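Local coordinates for protein Bis(5'-nucleosyl)-tetraphosphatase [asymmetrical] (Caenorhabditis elegans, PDB 1KTG) that cleaves diadenosine tetraphosphate asymmetrically into AMP and ATP, working as a monomeric Nudix hydrolase that depends on divalent metal ions, at residues I10-K13 with I18-L21; L23-S26 with H30-T33; H38-E43 with A49-K54; D44-A49 with L64-D69; C70-F75 with G125-K130. All coordinates share one frame; numbering follows the deposited sequence.

How the contacts relate
Contacts 1 and 5 are largely buried, contact 2 is partly buried, and contacts 3 and 4 lie at the surface. Contacts 1 and 2 share strand 17-25. Both are antiparallel strand pairs rich in backbone hydrogen bonds, but contact 2 also reaches AMP. Contacts 3 and 4 share helix 45-57 and the residue Ala49. Contact 3 is mainly charge and metal, whereas contact 4 is mainly apolar, with no hydrogen bond across it. Contacts 4 and 5 both use strand 64-78, which meets helix 45-57 in contact 4 and helix 122-137 in contact 5. Tyr11 of contact 1 also reaches His67 of contact 4, probably through a hydrogen bond.

Contact 1. Residues I10-K13 with I18-L21; sequences IYRK and IEFL
Tyr11 and Phe20 form a non-hydrogen-bonded antiparallel pair, and beside them Arg12 and Glu19 form a hydrogen-bonded one, the strand axes coming within 4.6 Å. This is the beta hairpin of strands 3-14 and 17-25, part of the mixed sheet of the Nudix fold. Arg12 N gives to Glu19 O at 2.8 Å, and Glu19 N gives back to Arg12 O. The same two residues add a salt bridge on their face of the sheet. Their side chains run alongside each other in the same direction. The Arg12 chain is extended from CG to NE, which brings both NE and NH2 to Glu19 OE1, with NH2 at 2.7 Å. The oxygen lies in the guanidinium plane, but both bonds are bent to 144°, as expected where two donors share one oxygen. Arg12 also makes a cation-pi contact with Trp109. A methionine in place of Arg12 would probably leave Glu19 OE1 without its two donors and their charge. The other face carries Tyr11, Lys13, Ile18 and Phe20. There Ile18 CD1 reaches Tyr11 CD1 at 3.8 Å, and Tyr11 OH bonds to His67. Lys13 CE presses tightly on Ile18 CD1, at 3.4 Å.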
# COMPACT_ATOMS: atom_id res chain seq x y z
N ILE A 10 1.09 -3.32 2.63
CA ILE A 10 1.93 -4.45 3.00
C ILE A 10 2.68 -4.15 4.28
O ILE A 10 3.25 -3.07 4.44
CB ILE A 10 2.97 -4.69 1.91
CG1 ILE A 10 2.31 -4.89 0.54
CG2 ILE A 10 3.89 -5.84 2.31
CD1 ILE A 10 1.41 -6.08 0.44
N TYR A 11 2.68 -5.12 5.20
CA TYR A 11 3.47 -5.00 6.42
C TYR A 11 4.22 -6.29 6.65
O TYR A 11 3.88 -7.35 6.09
CB TYR A 11 2.61 -4.69 7.65
CG TYR A 11 1.81 -5.86 8.19
CD1 TYR A 11 2.23 -6.55 9.31
CD2 TYR A 11 0.62 -6.24 7.60
CE1 TYR A 11 1.50 -7.62 9.82
CE2 TYR A 11 -0.13 -7.30 8.10
CZ TYR A 11 0.31 -7.99 9.21
OH TYR A 11 -0.43 -9.05 9.72
N ARG A 12 5.24 -6.19 7.48
CA ARG A 12 5.97 -7.35 7.93
C ARG A 12 6.24 -7.18 9.41
O ARG A 12 6.03 -6.10 9.98
CB ARG A 12 7.28 -7.51 7.16
CG ARG A 12 8.37 -6.52 7.57
CD ARG A 12 9.63 -6.62 6.73
NE ARG A 12 10.64 -5.66 7.17
CZ ARG A 12 11.84 -5.54 6.62
NH1 ARG A 12 12.20 -6.32 5.60
NH2 ARG A 12 12.68 -4.64 7.11
N LYS A 13 6.66 -8.27 10.05
CA LYS A 13 7.04 -8.20 11.45
C LYS A 13 8.54 -8.49 11.47
O LYS A 13 8.97 -9.56 11.03
CB LYS A 13 6.24 -9.21 12.28
CG LYS A 13 5.66 -8.60 13.54
CD LYS A 13 4.73 -9.53 14.28
CE LYS A 13 3.55 -8.78 14.84
NZ LYS A 13 2.98 -9.50 15.99
N ILE A 18 6.25 -4.28 13.89
CA ILE A 18 5.50 -4.08 12.66
C ILE A 18 6.18 -2.99 11.83
O ILE A 18 6.56 -1.93 12.35
CB ILE A 18 4.05 -3.66 12.97
CG1 ILE A 18 3.30 -4.76 13.73
CG2 ILE A 18 3.32 -3.29 11.69
CD1 ILE A 18 3.04 -5.99 12.93
N GLU A 19 6.35 -3.27 10.54
CA GLU A 19 6.88 -2.31 9.59
C GLU A 19 6.00 -2.33 8.35
O GLU A 19 5.54 -3.40 7.95
CB GLU A 19 8.32 -2.64 9.20
CG GLU A 19 9.30 -2.54 10.36
CD GLU A 19 10.75 -2.81 9.95
OE1 GLU A 19 10.96 -3.49 8.92
OE2 GLU A 19 11.67 -2.35 10.64
N PHE A 20 5.75 -1.15 7.79
CA PHE A 20 4.96 -0.97 6.57
C PHE A 20 5.84 -0.64 5.35
O PHE A 20 6.79 0.16 5.44
CB PHE A 20 3.94 0.16 6.77
CG PHE A 20 2.98 -0.08 7.89
CD1 PHE A 20 3.24 0.41 9.15
CD2 PHE A 20 1.85 -0.86 7.70
CE1 PHE A 20 2.38 0.17 10.21
CE2 PHE A 20 0.97 -1.10 8.75
CZ PHE A 20 1.25 -0.59 10.01
N LEU A 21 5.51 -1.23 4.20
CA LEU A 21 6.29 -1.00 2.99
C LEU A 21 5.77 0.23 2.22
O LEU A 21 4.60 0.30 1.88
CB LEU A 21 6.25 -2.22 2.07
CG LEU A 21 7.01 -2.10 0.73
CD1 LEU A 21 8.51 -1.90 0.95
CD2 LEU A 21 6.75 -3.30 -0.18
O HOH W 1 2.41 -0.73 3.01

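Contact 2. Residues L23-S26 with H30-T33; sequences LQAS and HHWT. With AMP (adenosine monophosphate), chain J.
Leu23 and Thr33 exchange two backbone hydrogen bonds, Leu23 N to Thr33 O at 2.8 Å and Thr33 N to Leu23 O at 3.1 Å. Two residues further along, Ala25 N gives a nearly straight bond to His31 O, at 178°. A water also donates to Leu23 O. One side-chain bond joins this set: His30 ND1 gives to Ala25 O at 3.0 Å. It meets that carbonyl from above its plane, not on a lone pair.

The CH-pi contact lies between Gln24 and Trp32, a non-hydrogen-bonded pair. Gln24 CB sits over the centre of the six-membered ring, 3.4 Å from its centroid, and CG follows over the same indole. The backbone bonds and this packing together close the beta hairpin of strands 17-25 and 32-38. An alanine in place of Trp32 would probably strip the cover from Gln24 and leave its side chain freer to turn.

The ligand contacts belong to His31. Its CG sits between the backbone N and the carbonyl carbon, chi1 57°, and the ring faces AMP. The ribose C2' lies 3.6 Å above the ring plane, over its centre. At the ring edge NE2 gives a short hydrogen bond to AMP O1P, 2.5 Å. Tyr121, Tyr76, Lys36 and Lys83 also bond to AMP, and Thr33 OG1 is bonded to Lys36 NZ.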
# COMPACT_ATOMS: atom_id res chain seq x y z
N LEU A 23 6.68 2.85 -1.15
CA LEU A 23 7.39 3.00 -2.43
C LEU A 23 7.41 4.47 -2.86
O LEU A 23 6.42 5.18 -2.77
CB LEU A 23 6.71 2.18 -3.52
CG LEU A 23 6.34 0.73 -3.22
CD1 LEU A 23 5.67 0.13 -4.44
CD2 LEU A 23 7.57 -0.08 -2.83
N GLN A 24 8.56 4.91 -3.35
CA GLN A 24 8.72 6.28 -3.77
C GLN A 24 8.58 6.38 -5.29
O GLN A 24 9.31 5.73 -6.04
CB GLN A 24 10.07 6.82 -3.32
CG GLN A 24 10.17 8.31 -3.45
CD GLN A 24 11.57 8.83 -3.25
OE1 GLN A 24 12.55 8.14 -3.54
NE2 GLN A 24 11.68 10.07 -2.77
N ALA A 25 7.62 7.20 -5.72
CA ALA A 25 7.35 7.37 -7.14
C ALA A 25 8.57 7.91 -7.86
O ALA A 25 9.30 8.74 -7.33
CB ALA A 25 6.19 8.32 -7.34
N SER A 26 8.77 7.45 -9.09
CA SER A 26 9.91 7.87 -9.89
C SER A 26 9.63 9.17 -10.66
O SER A 26 10.50 9.69 -11.35
CB SER A 26 10.26 6.77 -10.88
OG SER A 26 9.18 6.57 -11.77
N HIS A 30 7.29 12.69 -6.48
CA HIS A 30 8.09 11.68 -5.77
C HIS A 30 7.51 11.32 -4.41
O HIS A 30 8.25 11.08 -3.44
CB HIS A 30 9.55 12.11 -5.62
CG HIS A 30 10.23 12.40 -6.91
ND1 HIS A 30 10.12 11.57 -8.01
CD2 HIS A 30 11.01 13.43 -7.30
CE1 HIS A 30 10.79 12.08 -9.02
NE2 HIS A 30 11.35 13.21 -8.62
N HIS A 31 6.20 11.29 -4.32
CA HIS A 31 5.55 10.92 -3.06
C HIS A 31 5.65 9.43 -2.83
O HIS A 31 5.96 8.65 -3.73
CB HIS A 31 4.09 11.33 -3.08
CG HIS A 31 3.34 10.75 -4.22
ND1 HIS A 31 3.69 10.97 -5.53
CD2 HIS A 31 2.27 9.91 -4.26
CE1 HIS A 31 2.87 10.32 -6.33
NE2 HIS A 31 2.00 9.66 -5.58
N TRP A 32 5.35 9.04 -1.60
CA TRP A 32 5.44 7.66 -1.15
C TRP A 32 4.07 7.08 -0.81
O TRP A 32 3.29 7.69 -0.09
CB TRP A 32 6.28 7.61 0.13
CG TRP A 32 7.72 8.05 0.03
CD1 TRP A 32 8.19 9.34 -0.07
CD2 TRP A 32 8.88 7.21 0.08
NE1 TRP A 32 9.57 9.34 -0.09
CE2 TRP A 32 10.02 8.05 -0.00
CE3 TRP A 32 9.07 5.83 0.19
CZ2 TRP A 32 11.31 7.54 0.01
CZ3 TRP A 32 10.35 5.34 0.20
CH2 TRP A 32 11.45 6.19 0.12
N THR A 33 3.78 5.89 -1.33
CA THR A 33 2.54 5.18 -1.01
C THR A 33 2.86 3.70 -0.99
O THR A 33 3.92 3.29 -1.47
CB THR A 33 1.45 5.41 -2.07
OG1 THR A 33 1.72 4.59 -3.21
CG2 THR A 33 1.40 6.84 -2.59
P AMP J . -1.01 8.80 -6.92
O1P AMP J . -0.05 8.19 -5.91
O2P AMP J . -2.44 8.56 -6.50
O3P AMP J . -0.61 8.37 -8.30
O5' AMP J . -0.76 10.39 -6.84
C5' AMP J . -1.41 11.29 -7.73
C4' AMP J . -1.24 12.70 -7.18
O4' AMP J . -1.98 12.79 -5.97
C3' AMP J . 0.21 13.01 -6.85
O3' AMP J . 0.51 14.34 -7.27
C2' AMP J . 0.31 12.86 -5.34
O2' AMP J . 1.14 13.84 -4.74
C1' AMP J . -1.12 13.02 -4.85
N9 AMP J . -1.50 12.11 -3.74
C8 AMP J . -1.13 10.83 -3.55
N7 AMP J . -1.70 10.35 -2.42
C5 AMP J . -2.44 11.31 -1.88
C6 AMP J . -3.30 11.45 -0.69
N6 AMP J . -3.45 10.40 0.17
N1 AMP J . -3.91 12.63 -0.47
C2 AMP J . -3.75 13.67 -1.32
N3 AMP J . -2.98 13.60 -2.43
C4 AMP J . -2.32 12.48 -2.75
O HOH W 2 4.40 6.21 -4.69

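Contact 3. Residues H38-E43 with A49-K54; sequences HVDPGE and AIRETK. With MG (magnesium ion), chain G; MG (magnesium ion), chain I; OH (hydroxide ion), chain D; PO4 (phosphate ion), chain C.
Arg51 is surrounded by acceptors, with its guanidinium edge turned to Glu43, His38 O and Glu52 while Asp40 lies over one face. Glu43 takes a side-on grip from two nitrogens. Arg51 NE gives to Glu43 OE2 at 2.6 Å, on the syn lone pair, and NH2 gives to OE1 at 2.9 Å. The two flat groups are nearly coplanar, 22° apart. A bend at chi3, 47°, turns the Arg51 head back toward the 38-43 loop. NH2 also makes a weak bond to His38 O. Asp40 OD2 sits 3.3 Å above the guanidinium plane, so it adds charge but receives no N-H.

The loop is shaped by a type II turn from Asp40 to Glu43, and Asp40 N gives to Glu43 OE1 from above the carboxylate plane. Both segments belong to the Nudix box.

Arg51 NH1 reaches Glu52 OE2 at 2.9 Å, from well above that carboxylate plane. Arg51 NH1 also has a salt bridge to Glu55. Glu52 spans two magnesium ions, OE2 binding one at 2.0 Å and OE1 the other at 2.1 Å. A hydroxide ion and a phosphate, the phosphate probably from the crystallisation liquor, bridge the same two metals. His38 N holds the phosphate at O3. Glu56 and Glu103 also bind magnesium.

Arg51 is thus a second-shell residue. It ties the loop to Glu52, and so probably helps to fix the carboxylate that bridges the two metals. The metal-bound hydroxide is consistent with hydrolysis by a metal-activated water.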
# COMPACT_ATOMS: atom_id res chain seq x y z
N HIS A 38 -4.32 2.02 -10.67
CA HIS A 38 -5.66 2.13 -11.20
C HIS A 38 -6.25 0.76 -11.47
O HIS A 38 -5.54 -0.19 -11.82
CB HIS A 38 -5.65 2.93 -12.50
CG HIS A 38 -5.31 4.38 -12.32
ND1 HIS A 38 -6.15 5.26 -11.68
CD2 HIS A 38 -4.24 5.09 -12.72
CE1 HIS A 38 -5.60 6.46 -11.68
NE2 HIS A 38 -4.44 6.39 -12.31
N VAL A 39 -7.56 0.68 -11.30
CA VAL A 39 -8.30 -0.50 -11.67
C VAL A 39 -8.29 -0.53 -13.20
O VAL A 39 -8.69 0.44 -13.86
CB VAL A 39 -9.73 -0.47 -11.11
CG1 VAL A 39 -10.54 -1.67 -11.55
CG2 VAL A 39 -9.69 -0.43 -9.59
N ASP A 40 -7.79 -1.63 -13.77
CA ASP A 40 -7.67 -1.76 -15.22
C ASP A 40 -8.94 -2.43 -15.78
O ASP A 40 -9.73 -2.99 -15.03
CB ASP A 40 -6.40 -2.54 -15.59
CG ASP A 40 -5.12 -1.68 -15.55
OD1 ASP A 40 -5.20 -0.44 -15.44
OD2 ASP A 40 -3.96 -2.17 -15.64
N PRO A 41 -9.15 -2.37 -17.09
CA PRO A 41 -10.36 -2.96 -17.68
C PRO A 41 -10.59 -4.41 -17.28
O PRO A 41 -9.65 -5.22 -17.26
CB PRO A 41 -10.10 -2.85 -19.18
CG PRO A 41 -9.12 -1.75 -19.34
CD PRO A 41 -8.28 -1.76 -18.10
N GLY A 42 -11.83 -4.73 -16.94
CA GLY A 42 -12.19 -6.07 -16.54
C GLY A 42 -11.95 -6.37 -15.07
O GLY A 42 -12.42 -7.39 -14.57
N GLU A 43 -11.24 -5.50 -14.36
CA GLU A 43 -10.89 -5.78 -12.97
C GLU A 43 -11.82 -5.12 -11.96
O GLU A 43 -12.52 -4.17 -12.28
CB GLU A 43 -9.47 -5.28 -12.65
CG GLU A 43 -8.36 -5.94 -13.44
CD GLU A 43 -6.98 -5.46 -13.01
OE1 GLU A 43 -6.87 -4.31 -12.53
OE2 GLU A 43 -6.02 -6.24 -13.15
N ALA A 49 -5.50 -4.33 -6.82
CA ALA A 49 -4.58 -4.22 -5.70
C ALA A 49 -3.52 -5.32 -5.75
O ALA A 49 -2.35 -5.09 -5.48
CB ALA A 49 -5.35 -4.30 -4.40
N ILE A 50 -3.96 -6.53 -6.07
CA ILE A 50 -3.05 -7.66 -6.14
C ILE A 50 -2.08 -7.51 -7.32
O ILE A 50 -0.86 -7.69 -7.18
CB ILE A 50 -3.85 -8.97 -6.24
CG1 ILE A 50 -4.63 -9.19 -4.94
CG2 ILE A 50 -2.92 -10.16 -6.52
CD1 ILE A 50 -5.67 -10.30 -5.01
N ARG A 51 -2.62 -7.16 -8.48
CA ARG A 51 -1.79 -7.03 -9.67
C ARG A 51 -0.77 -5.90 -9.53
O ARG A 51 0.39 -6.03 -9.90
CB ARG A 51 -2.65 -6.82 -10.92
CG ARG A 51 -1.84 -6.54 -12.18
CD ARG A 51 -2.68 -6.13 -13.38
NE ARG A 51 -3.65 -5.11 -12.98
CZ ARG A 51 -3.35 -3.84 -12.74
NH1 ARG A 51 -2.11 -3.42 -12.88
NH2 ARG A 51 -4.30 -2.99 -12.36
N GLU A 52 -1.22 -4.77 -9.01
CA GLU A 52 -0.31 -3.63 -8.83
C GLU A 52 0.77 -3.95 -7.81
O GLU A 52 1.91 -3.49 -7.93
CB GLU A 52 -1.10 -2.39 -8.42
CG GLU A 52 -1.96 -1.82 -9.54
CD GLU A 52 -1.19 -1.00 -10.57
OE1 GLU A 52 -0.05 -0.59 -10.28
OE2 GLU A 52 -1.75 -0.76 -11.66
N THR A 53 0.43 -4.75 -6.82
CA THR A 53 1.42 -5.14 -5.84
C THR A 53 2.49 -5.99 -6.50
O THR A 53 3.69 -5.80 -6.26
CB THR A 53 0.76 -5.89 -4.70
OG1 THR A 53 0.01 -4.95 -3.94
CG2 THR A 53 1.80 -6.44 -3.73
N LYS A 54 2.06 -6.92 -7.34
CA LYS A 54 3.00 -7.78 -8.06
C LYS A 54 3.86 -6.94 -8.98
O LYS A 54 5.08 -7.11 -9.03
CB LYS A 54 2.24 -8.86 -8.85
MG MG G . -1.54 0.71 -13.06
MG MG I . 1.35 0.76 -11.02
O OH D . 0.58 0.76 -13.05
P PO4 C . -0.67 3.16 -11.48
O1 PO4 C . 0.20 2.37 -10.51
O2 PO4 C . 0.17 3.61 -12.66
O3 PO4 C . -1.80 2.29 -11.96
O4 PO4 C . -1.19 4.38 -10.72
O HOH W 3 -3.49 0.55 -13.61
O HOH W 4 -1.28 -1.03 -14.55
O HOH W 5 -1.30 2.03 -14.79
O HOH W 6 2.48 -0.95 -11.75

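Contact 4. Residues D44-A49 with L64-D69; sequences DEWQAA and LTIHED
Trp46 and Ile66 come at each other from opposite directions, one from the helix and one from the strand. The indole carries its six-membered ring outermost, and the corner made by CH2 and CZ3 does the touching. Ile66 answers with its CG2 branch, which lies 3.5 Å from Trp46 CH2. Its CD1 is a little further away, 3.9 Å from the same CH2. Trp46 CG is anti to the backbone N, chi1 179°, and this sends the ring out from the helix toward the strand.

Glu68 comes to the neighbouring edge atoms, CH2 and CZ2. Its side chain crosses that of Trp46 at about a right angle, and the carboxylate is turned 58° against the ring. Glu68 OE2 is 3.9 Å from Trp46 CH2, and Glu68 CG is almost as near. Glu68 CG thus packs beside CH2. No hydrogen bond crosses between the segments. The contact is van der Waals packing, apolar at Ile66, with the Glu68 carboxylate at the exposed side.

The start of the helix is set by a capping box. Asp44 OD2 accepts from Gln47 N at 2.9 Å, and Gln47 OE1 accepts from Asp44 N. This caps the first turn, from which Trp46 projects.

Trp46 also meets Trp88 edge-to-face. Ile66 rests on Ala90, in strand 81-92. His67 points the other way, to Tyr11 of strand 3-14. Strand 64-78 turns a corner at Glu68 and Asp69. Helix 45-57, with its Nudix box residues, thus lies against strand 64-78 and its neighbour 81-92.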
# COMPACT_ATOMS: atom_id res chain seq x y z
N ASP A 44 -11.82 -5.65 -10.75
CA ASP A 44 -12.42 -4.95 -9.61
C ASP A 44 -11.24 -4.49 -8.76
O ASP A 44 -10.09 -4.73 -9.12
CB ASP A 44 -13.38 -5.81 -8.81
CG ASP A 44 -12.74 -7.04 -8.23
OD1 ASP A 44 -13.51 -7.85 -7.65
OD2 ASP A 44 -11.52 -7.30 -8.31
N GLU A 45 -11.53 -3.84 -7.64
CA GLU A 45 -10.48 -3.29 -6.79
C GLU A 45 -9.54 -4.37 -6.25
O GLU A 45 -8.33 -4.17 -6.18
CB GLU A 45 -11.11 -2.51 -5.65
CG GLU A 45 -11.70 -1.19 -6.13
CD GLU A 45 -12.78 -0.62 -5.24
OE1 GLU A 45 -13.81 -1.30 -5.04
OE2 GLU A 45 -12.61 0.53 -4.78
N TRP A 46 -10.11 -5.50 -5.86
CA TRP A 46 -9.32 -6.60 -5.31
C TRP A 46 -8.27 -7.02 -6.33
O TRP A 46 -7.08 -7.08 -6.01
CB TRP A 46 -10.27 -7.76 -4.97
CG TRP A 46 -9.66 -9.01 -4.42
CD1 TRP A 46 -9.53 -10.21 -5.06
CD2 TRP A 46 -9.17 -9.23 -3.09
NE1 TRP A 46 -8.96 -11.14 -4.23
CE2 TRP A 46 -8.72 -10.56 -3.01
CE3 TRP A 46 -9.04 -8.42 -1.95
CZ2 TRP A 46 -8.18 -11.11 -1.85
CZ3 TRP A 46 -8.49 -8.96 -0.81
CH2 TRP A 46 -8.07 -10.29 -0.77
N GLN A 47 -8.69 -7.29 -7.56
CA GLN A 47 -7.77 -7.75 -8.59
C GLN A 47 -6.68 -6.71 -8.84
O GLN A 47 -5.51 -7.04 -9.03
CB GLN A 47 -8.52 -8.07 -9.88
CG GLN A 47 -9.43 -9.29 -9.77
CD GLN A 47 -10.29 -9.52 -11.01
OE1 GLN A 47 -10.67 -8.57 -11.68
NE2 GLN A 47 -10.59 -10.78 -11.30
N ALA A 48 -7.08 -5.45 -8.86
CA ALA A 48 -6.15 -4.36 -9.15
C ALA A 48 -5.08 -4.26 -8.07
O ALA A 48 -3.88 -4.13 -8.36
CB ALA A 48 -6.91 -3.07 -9.29
N ALA A 49 -5.50 -4.33 -6.82
CA ALA A 49 -4.58 -4.22 -5.70
C ALA A 49 -3.52 -5.32 -5.75
O ALA A 49 -2.35 -5.09 -5.48
CB ALA A 49 -5.35 -4.30 -4.40
N LEU A 64 1.63 -13.47 0.43
CA LEU A 64 0.89 -12.60 1.34
C LEU A 64 -0.25 -13.30 2.08
O LEU A 64 -0.84 -14.24 1.57
CB LEU A 64 0.26 -11.45 0.53
CG LEU A 64 1.18 -10.47 -0.18
CD1 LEU A 64 0.32 -9.49 -0.98
CD2 LEU A 64 2.07 -9.75 0.82
N THR A 65 -0.53 -12.80 3.28
CA THR A 65 -1.75 -13.14 4.00
C THR A 65 -2.56 -11.85 4.03
O THR A 65 -2.27 -10.93 4.80
CB THR A 65 -1.46 -13.61 5.45
OG1 THR A 65 -0.75 -14.85 5.43
CG2 THR A 65 -2.76 -13.96 6.16
N ILE A 66 -3.56 -11.76 3.15
CA ILE A 66 -4.36 -10.54 3.04
C ILE A 66 -5.51 -10.61 4.02
O ILE A 66 -6.25 -11.58 4.05
CB ILE A 66 -4.89 -10.37 1.61
CG1 ILE A 66 -3.72 -10.34 0.62
CG2 ILE A 66 -5.68 -9.07 1.51
CD1 ILE A 66 -4.13 -10.24 -0.83
N HIS A 67 -5.64 -9.57 4.83
CA HIS A 67 -6.70 -9.50 5.83
C HIS A 67 -7.93 -8.88 5.20
O HIS A 67 -8.05 -7.66 5.14
CB HIS A 67 -6.24 -8.67 7.01
CG HIS A 67 -4.97 -9.16 7.64
ND1 HIS A 67 -4.79 -10.47 8.03
CD2 HIS A 67 -3.81 -8.52 7.92
CE1 HIS A 67 -3.57 -10.61 8.53
NE2 HIS A 67 -2.96 -9.44 8.48
N GLU A 68 -8.85 -9.71 4.74
CA GLU A 68 -10.04 -9.21 4.03
C GLU A 68 -10.95 -8.33 4.88
O GLU A 68 -11.69 -7.51 4.33
CB GLU A 68 -10.83 -10.38 3.44
CG GLU A 68 -9.93 -11.26 2.61
CD GLU A 68 -10.65 -12.24 1.73
OE1 GLU A 68 -11.90 -12.15 1.59
OE2 GLU A 68 -9.95 -13.11 1.16
N ASP A 69 -10.87 -8.49 6.20
CA ASP A 69 -11.68 -7.68 7.11
C ASP A 69 -11.01 -6.38 7.51
O ASP A 69 -11.47 -5.72 8.45
CB ASP A 69 -11.98 -8.46 8.39

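Contact 5. Residues C70-F75 with G125-K130; sequences CHETLF and GSLLRK
Glu72 brings the one flat group among the side chains that meet here, and Leu127 touches its stem, not its faces. Thr73 N sits at the edge of the carboxylate, giving to Glu72 OE2 at 2.8 Å on the anti lone pair. This bond, bent to 143°, ties the carboxylate back to its own strand. The Glu72 chain bends at chi2, 69°, turning the acid group aside and leaving CB and CG to face the helix.

The rest of the contact is aliphatic. Leu127 CD1 lies 3.5 Å from Glu72 CG, and the two side chains run antiparallel, each passing alongside the other. The same methyl reaches Leu74 CD2 at 3.5 Å. Leu127 CG is anti to the backbone N, chi1 -177°, which brings CD1 up to both strand side chains. Leu74 CD2 also approaches Leu127 CB, at 4.1 Å. No hydrogen bond joins the segments.

Other residues extend the layer. Cys70 and Glu72 touch Phe131 of the same helix, and Leu74 touches Met124. Leu127 also packs on Val9 of strand 3-14. Strand 64-78 is hydrogen-bonded to strand 81-92.

Leu74 touches the bound AMP, so one end of this apolar layer borders the nucleotide pocket. A helix laid by its leucines on a mixed sheet is part of the alpha/beta/alpha sandwich of the Nudix fold.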
# COMPACT_ATOMS: atom_id res chain seq x y z
N CYS A 70 -9.91 -6.03 6.86
CA CYS A 70 -9.24 -4.78 7.18
C CYS A 70 -8.98 -4.01 5.89
O CYS A 70 -7.98 -4.22 5.21
CB CYS A 70 -7.96 -5.00 7.95
SG CYS A 70 -7.14 -3.46 8.45
N HIS A 71 -9.92 -3.13 5.55
CA HIS A 71 -9.79 -2.32 4.35
C HIS A 71 -10.33 -0.94 4.61
O HIS A 71 -11.17 -0.75 5.49
CB HIS A 71 -10.47 -2.97 3.15
CG HIS A 71 -11.97 -3.12 3.26
ND1 HIS A 71 -12.85 -2.17 2.78
CD2 HIS A 71 -12.73 -4.13 3.73
CE1 HIS A 71 -14.09 -2.58 2.98
NE2 HIS A 71 -14.05 -3.77 3.56
N GLU A 72 -9.84 0.02 3.84
CA GLU A 72 -10.27 1.40 3.96
C GLU A 72 -10.04 2.07 2.61
O GLU A 72 -9.14 1.69 1.86
CB GLU A 72 -9.47 2.10 5.05
CG GLU A 72 -9.60 3.61 5.09
CD GLU A 72 -10.97 4.05 5.52
OE1 GLU A 72 -11.11 4.49 6.69
OE2 GLU A 72 -11.90 3.95 4.69
N THR A 73 -10.86 3.07 2.29
CA THR A 73 -10.71 3.77 1.01
C THR A 73 -10.41 5.24 1.22
O THR A 73 -11.08 5.92 1.99
CB THR A 73 -11.97 3.59 0.17
OG1 THR A 73 -12.23 2.20 -0.03
CG2 THR A 73 -11.76 4.14 -1.25
N LEU A 74 -9.37 5.72 0.54
CA LEU A 74 -8.97 7.11 0.59
C LEU A 74 -9.55 7.82 -0.63
O LEU A 74 -9.68 7.23 -1.68
CB LEU A 74 -7.44 7.23 0.54
CG LEU A 74 -6.62 6.63 1.69
CD1 LEU A 74 -5.17 7.04 1.54
CD2 LEU A 74 -7.15 7.04 3.07
N PHE A 75 -9.90 9.10 -0.48
CA PHE A 75 -10.42 9.89 -1.58
C PHE A 75 -9.60 11.16 -1.68
O PHE A 75 -9.39 11.85 -0.67
CB PHE A 75 -11.89 10.27 -1.33
N GLY A 125 -2.23 8.83 6.79
CA GLY A 125 -1.81 8.68 8.18
C GLY A 125 -2.88 8.02 9.04
O GLY A 125 -2.62 7.04 9.76
N SER A 126 -4.09 8.55 8.97
CA SER A 126 -5.22 8.00 9.73
C SER A 126 -5.50 6.54 9.35
O SER A 126 -5.83 5.73 10.21
CB SER A 126 -6.47 8.86 9.48
OG SER A 126 -6.28 10.15 10.01
N LEU A 127 -5.35 6.22 8.07
CA LEU A 127 -5.56 4.86 7.58
C LEU A 127 -4.52 3.92 8.21
O LEU A 127 -4.86 2.85 8.72
CB LEU A 127 -5.47 4.84 6.05
CG LEU A 127 -5.72 3.51 5.35
CD1 LEU A 127 -6.26 3.74 3.93
CD2 LEU A 127 -4.44 2.70 5.29
N LEU A 128 -3.26 4.34 8.20
CA LEU A 128 -2.19 3.53 8.78
C LEU A 128 -2.44 3.32 10.28
O LEU A 128 -2.22 2.22 10.80
CB LEU A 128 -0.82 4.18 8.53
CG LEU A 128 -0.34 4.21 7.07
CD1 LEU A 128 0.90 5.08 6.92
CD2 LEU A 128 -0.08 2.82 6.55
N ARG A 129 -2.92 4.35 10.98
CA ARG A 129 -3.22 4.20 12.41
C ARG A 129 -4.33 3.17 12.60
O ARG A 129 -4.26 2.34 13.51
CB ARG A 129 -3.63 5.54 13.03
CG ARG A 129 -2.47 6.52 13.12
CD ARG A 129 -2.73 7.76 13.93
NE ARG A 129 -1.57 8.65 13.90
CZ ARG A 129 -0.45 8.49 14.61
NH1 ARG A 129 0.53 9.37 14.49
NH2 ARG A 129 -0.30 7.47 15.45
N LYS A 130 -5.34 3.23 11.74
CA LYS A 130 -6.47 2.30 11.81
C LYS A 130 -6.01 0.87 11.61
O LYS A 130 -6.39 -0.04 12.35
CB LYS A 130 -7.50 2.67 10.73